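Local coordinates for putative cell adhesion protein (Parabacteroides distasonis, PDB 3LIU) that probably serves as a pilus subunit of the FimA/Mfa1 fimbrillin family, taking part in bacterial cell adhesion, at residues V88-A93 against K123-S128; F204-A208 against K257-Q261. All blocks are in the same frame, centred on the assembly; numbering follows the deposited sequence.

Contact 1: V88-A93 against K123-S128; sequences VVANAA and KGLTMS
The flat carboxamide of N91 lies with one face on the backbone of G124, whose CA is 3.8 Å from N91 CG, and with the other face toward the methyl of A90. This is where, of two antiparallel strands of the FimA-type domain (transthyretin clan), 82-90 ends and 127-136 begins. At the edges of the amide, N91 ND2 donates to L125 O (3.0 Å), which sits in the amide plane, although the donor stands above the plane of that carbonyl. ND2 also bonds D42 O, OD1 accepts from N44 N, and the selenomethionine M127 brings CE up beside ND2. G124, lacking a CB, lets the amide lie this close. The strands close with a hydrogen-bonded pair, A90 N giving to M127 O (2.7 Å) and M127 N to A90 O (3.1 Å). K123 bends back at its third and fourth torsions (77° and 68°), which carries NZ 2.6 Å from N91 O and 2.7 Å from G124 O. E119 forms a salt bridge with the ammonium and also binds T126, whose OG1 is 2.9 Å from K123 NZ. One water donates to T126 OG1 and accepts from A93 N, 3.0 Å away.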
loop_
_atom_site.group_PDB
_atom_site.type_symbol
_atom_site.label_atom_id
_atom_site.label_comp_id
_atom_site.label_asym_id
_atom_site.label_seq_id
_atom_site.Cartn_x
_atom_site.Cartn_y
_atom_site.Cartn_z
ATOM N N VAL A 88 4.919 13.458 -10.959
ATOM C CA VAL A 88 5.638 12.354 -11.517
ATOM C C VAL A 88 5.096 11.090 -10.896
ATOM O O VAL A 88 4.962 11.000 -9.668
ATOM C CB VAL A 88 7.132 12.483 -11.179
ATOM C CG1 VAL A 88 7.950 11.312 -11.764
ATOM C CG2 VAL A 88 7.639 13.823 -11.673
ATOM N N VAL A 89 4.817 10.104 -11.749
ATOM C CA VAL A 89 4.395 8.793 -11.332
ATOM C C VAL A 89 5.397 7.750 -11.821
ATOM O O VAL A 89 5.675 7.635 -13.009
ATOM C CB VAL A 89 2.970 8.437 -11.882
ATOM C CG1 VAL A 89 2.600 6.951 -11.503
ATOM C CG2 VAL A 89 1.910 9.414 -11.331
ATOM N N ALA A 90 5.916 6.951 -10.912
ATOM C CA ALA A 90 6.780 5.816 -11.278
ATOM C C ALA A 90 5.984 4.542 -11.441
ATOM O O ALA A 90 5.085 4.244 -10.638
ATOM C CB ALA A 90 7.893 5.591 -10.210
ATOM N N ASN A 91 6.358 3.776 -12.466
ATOM C CA ASN A 91 5.938 2.382 -12.635
ATOM C C ASN A 91 4.426 2.218 -12.905
ATOM O O ASN A 91 3.818 1.250 -12.494
ATOM C CB ASN A 91 6.379 1.548 -11.428
ATOM C CG ASN A 91 7.902 1.544 -11.240
ATOM O OD1 ASN A 91 8.636 1.553 -12.209
ATOM N ND2 ASN A 91 8.366 1.593 -9.984
ATOM N N ALA A 92 3.818 3.196 -13.559
ATOM C CA ALA A 92 2.414 3.079 -13.929
ATOM C C ALA A 92 2.210 1.909 -14.889
ATOM O O ALA A 92 2.957 1.750 -15.878
ATOM C CB ALA A 92 1.897 4.376 -14.534
ATOM N N ALA A 93 1.177 1.114 -14.629
ATOM C CA ALA A 93 0.826 -0.003 -15.530
ATOM C C ALA A 93 0.519 0.582 -16.919
ATOM O O ALA A 93 0.144 1.744 -17.030
ATOM C CB ALA A 93 -0.358 -0.812 -14.991
ATOM N N LYS A 123 6.597 -5.342 -12.280
ATOM C CA LYS A 123 6.229 -4.003 -12.782
ATOM C C LYS A 123 7.075 -2.915 -12.141
ATOM O O LYS A 123 7.418 -1.887 -12.779
ATOM C CB LYS A 123 4.765 -3.683 -12.509
ATOM C CG LYS A 123 4.386 -2.235 -12.931
ATOM C CD LYS A 123 2.909 -1.973 -12.755
ATOM C CE LYS A 123 2.541 -1.740 -11.271
ATOM N NZ LYS A 123 3.060 -0.533 -10.698
ATOM N N GLY A 124 7.410 -3.129 -10.869
ATOM C CA GLY A 124 7.805 -2.019 -10.025
ATOM C C GLY A 124 6.551 -1.508 -9.341
ATOM O O GLY A 124 5.471 -1.519 -9.910
ATOM N N LEU A 125 6.683 -1.084 -8.097
ATOM C CA LEU A 125 5.548 -0.604 -7.318
ATOM C C LEU A 125 5.222 0.822 -7.743
ATOM O O LEU A 125 6.118 1.626 -8.005
ATOM C CB LEU A 125 5.880 -0.638 -5.827
ATOM C CG LEU A 125 6.198 -2.032 -5.291
ATOM C CD1 LEU A 125 6.537 -1.969 -3.844
ATOM C CD2 LEU A 125 4.973 -2.953 -5.510
ATOM N N THR A 126 3.943 1.146 -7.831
ATOM C CA THR A 126 3.579 2.482 -8.244
ATOM C C THR A 126 4.006 3.477 -7.162
ATOM O O THR A 126 3.729 3.272 -5.984
ATOM C CB THR A 126 2.070 2.645 -8.479
ATOM O OG1 THR A 126 1.560 1.533 -9.240
ATOM C CG2 THR A 126 1.818 3.979 -9.240
HETATM N N MSE A 127 4.664 4.557 -7.556
HETATM C CA MSE A 127 5.065 5.629 -6.617
HETATM C C MSE A 127 4.728 6.983 -7.241
HETATM O O MSE A 127 4.689 7.097 -8.465
HETATM C CB MSE A 127 6.596 5.608 -6.394
HETATM C CG MSE A 127 7.160 4.309 -5.955
HETATM SE SE MSE A 127 9.000 4.162 -6.526
HETATM C CE MSE A 127 9.290 2.293 -5.979
ATOM N N SER A 128 4.551 8.007 -6.423
ATOM C CA SER A 128 4.321 9.351 -6.936
ATOM C C SER A 128 5.023 10.419 -6.139
ATOM O O SER A 128 5.288 10.245 -4.978
ATOM C CB SER A 128 2.842 9.704 -6.925
ATOM O OG SER A 128 2.259 9.393 -5.674
HETATM O O HOH W 1 0.127 1.036 -11.855
#

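Contact 2: F204-A208 against K257-Q261; sequences FIASA and KKGLQ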
loop_
_atom_site.group_PDB
_atom_site.type_symbol
_atom_site.label_atom_id
_atom_site.label_comp_id
_atom_site.label_asym_id
_atom_site.label_seq_id
_atom_site.Cartn_x
_atom_site.Cartn_y
_atom_site.Cartn_z
ATOM N N PHE A 204 -3.068 -14.764 5.764
ATOM C CA PHE A 204 -3.729 -14.064 4.657
ATOM C C PHE A 204 -4.316 -12.722 5.048
ATOM O O PHE A 204 -4.454 -12.409 6.238
ATOM C CB PHE A 204 -4.752 -14.974 3.908
ATOM C CG PHE A 204 -6.084 -15.185 4.620
ATOM C CD1 PHE A 204 -6.189 -16.048 5.677
ATOM C CD2 PHE A 204 -7.227 -14.528 4.186
ATOM C CE1 PHE A 204 -7.404 -16.271 6.317
ATOM C CE2 PHE A 204 -8.463 -14.730 4.813
ATOM C CZ PHE A 204 -8.556 -15.624 5.871
ATOM N N ILE A 205 -4.627 -11.927 4.023
ATOM C CA ILE A 205 -5.155 -10.596 4.220
ATOM C C ILE A 205 -6.590 -10.528 3.720
ATOM O O ILE A 205 -6.899 -11.131 2.682
ATOM C CB ILE A 205 -4.322 -9.548 3.429
ATOM C CG1 ILE A 205 -2.855 -9.604 3.830
ATOM C CG2 ILE A 205 -4.932 -8.112 3.595
ATOM C CD1 ILE A 205 -2.539 -9.396 5.307
ATOM N N ALA A 206 -7.457 -9.825 4.450
ATOM C CA ALA A 206 -8.876 -9.635 4.035
ATOM C C ALA A 206 -9.187 -8.142 4.038
ATOM O O ALA A 206 -8.566 -7.389 4.769
ATOM C CB ALA A 206 -9.840 -10.396 4.981
ATOM N N SER A 207 -10.163 -7.703 3.250
ATOM C CA SER A 207 -10.485 -6.285 3.141
ATOM C C SER A 207 -9.307 -5.374 2.822
ATOM O O SER A 207 -9.193 -4.287 3.375
ATOM C CB SER A 207 -11.215 -5.763 4.394
ATOM O OG SER A 207 -12.410 -6.499 4.592
ATOM N N ALA A 208 -8.474 -5.800 1.868
ATOM C CA ALA A 208 -7.445 -4.945 1.266
ATOM C C ALA A 208 -8.157 -4.086 0.232
ATOM O O ALA A 208 -8.822 -4.633 -0.654
ATOM C CB ALA A 208 -6.355 -5.823 0.575
ATOM N N LYS A 257 -15.899 -9.258 8.540
ATOM C CA LYS A 257 -15.594 -9.126 7.121
ATOM C C LYS A 257 -16.897 -9.252 6.364
ATOM O O LYS A 257 -17.556 -10.321 6.424
ATOM C CB LYS A 257 -14.607 -10.229 6.703
ATOM C CG LYS A 257 -14.174 -10.273 5.258
ATOM C CD LYS A 257 -15.131 -10.978 4.330
ATOM C CE LYS A 257 -14.473 -11.334 3.003
ATOM N NZ LYS A 257 -15.426 -12.104 2.090
ATOM N N LYS A 258 -17.291 -8.167 5.685
ATOM C CA LYS A 258 -18.530 -8.130 4.929
ATOM C C LYS A 258 -18.271 -8.182 3.442
ATOM O O LYS A 258 -17.229 -7.725 2.959
ATOM C CB LYS A 258 -19.364 -6.881 5.270
ATOM C CG LYS A 258 -19.820 -6.803 6.711
ATOM C CD LYS A 258 -20.643 -8.058 7.119
ATOM C CE LYS A 258 -21.205 -7.997 8.494
ATOM N NZ LYS A 258 -22.009 -9.246 8.789
ATOM N N GLY A 259 -19.241 -8.753 2.730
ATOM C CA GLY A 259 -19.280 -8.768 1.282
ATOM C C GLY A 259 -18.524 -9.881 0.565
ATOM O O GLY A 259 -17.570 -10.490 1.087
ATOM N N LEU A 260 -18.942 -10.131 -0.668
ATOM C CA LEU A 260 -18.153 -10.950 -1.563
ATOM C C LEU A 260 -17.043 -10.057 -2.090
ATOM O O LEU A 260 -17.265 -9.179 -2.891
ATOM C CB LEU A 260 -19.004 -11.511 -2.708
ATOM C CG LEU A 260 -18.361 -12.342 -3.831
ATOM C CD1 LEU A 260 -17.652 -13.579 -3.283
ATOM C CD2 LEU A 260 -19.436 -12.790 -4.878
ATOM N N GLN A 261 -15.841 -10.330 -1.623
ATOM C CA GLN A 261 -14.656 -9.632 -2.018
ATOM C C GLN A 261 -13.949 -10.493 -3.083
ATOM O O GLN A 261 -14.165 -11.699 -3.197
ATOM C CB GLN A 261 -13.753 -9.448 -0.778
ATOM C CG GLN A 261 -14.471 -8.706 0.345
ATOM C CD GLN A 261 -13.540 -8.310 1.498
ATOM O OE1 GLN A 261 -12.321 -8.523 1.435
ATOM N NE2 GLN A 261 -14.111 -7.688 2.524
#
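Q261 offers the end of its carboxamide to S207 as a two-point grip: OE1 accepts from S207 N at 2.9 Å, and NE2 donates to S207 OG, also at 2.9 Å. The CG of Q261 lies beside the backbone N, anti to the carbonyl carbon, and the chain, extended beyond it, carries the carboxamide out to S207. The backbone N-H arrives in the carbonyl plane, on a lone pair of OE1, but is bent; NE2 points almost straight at the hydroxyl oxygen, with 171° at the hydrogen and OG close to the amide plane. S207 is suited to this grip because its OG stands beside its own backbone N (chi1 -59°), presenting both groups to the same amide. The other N-H of NE2 goes to K258 O (3.1 Å), and this fixes which end of the amide faces which partner. The contact pins the loop leading into strand 262-263 onto the long strand 193-213, at a point where S207, in left-handed backbone conformation, interrupts the strand. Y238 and V240 of the neighbouring strand 238-240 pack against Q261. A leucine in place of Q261 would probably leave S207 N, S207 OG and K258 O without their mates in the buried interior. K257 adds the apolar part: its CG stands anti to the backbone N and comes 4.3 Å from A206 CB. At CG the chain then turns (second torsion -83°) and runs on extended, folding back over its own loop until NZ reaches both D252 O and, 2.9 Å off, G259 O, nearly in line with that C=O bond.

In the fold
Both contacts are buried, yet they lie on opposite sides of the centre of the chain, with centres about 25 Å apart and nearest atoms about 13 Å apart. They share no strand. Contact 1 joins neighbouring strands of the FimA-type region, so main-chain pairing is continued by side chains where one strand ends and the other begins, and a charged group takes part in the closure. Contact 2 ties an irregular loop to a strand without any main-chain pairing; an uncharged amide does the holding, over a much smaller interface (137 against 422 Å²). In each a carboxamide binds main-chain atoms; the left-handed residue is its own, N91, in contact 1 and the partner, S207, in contact 2.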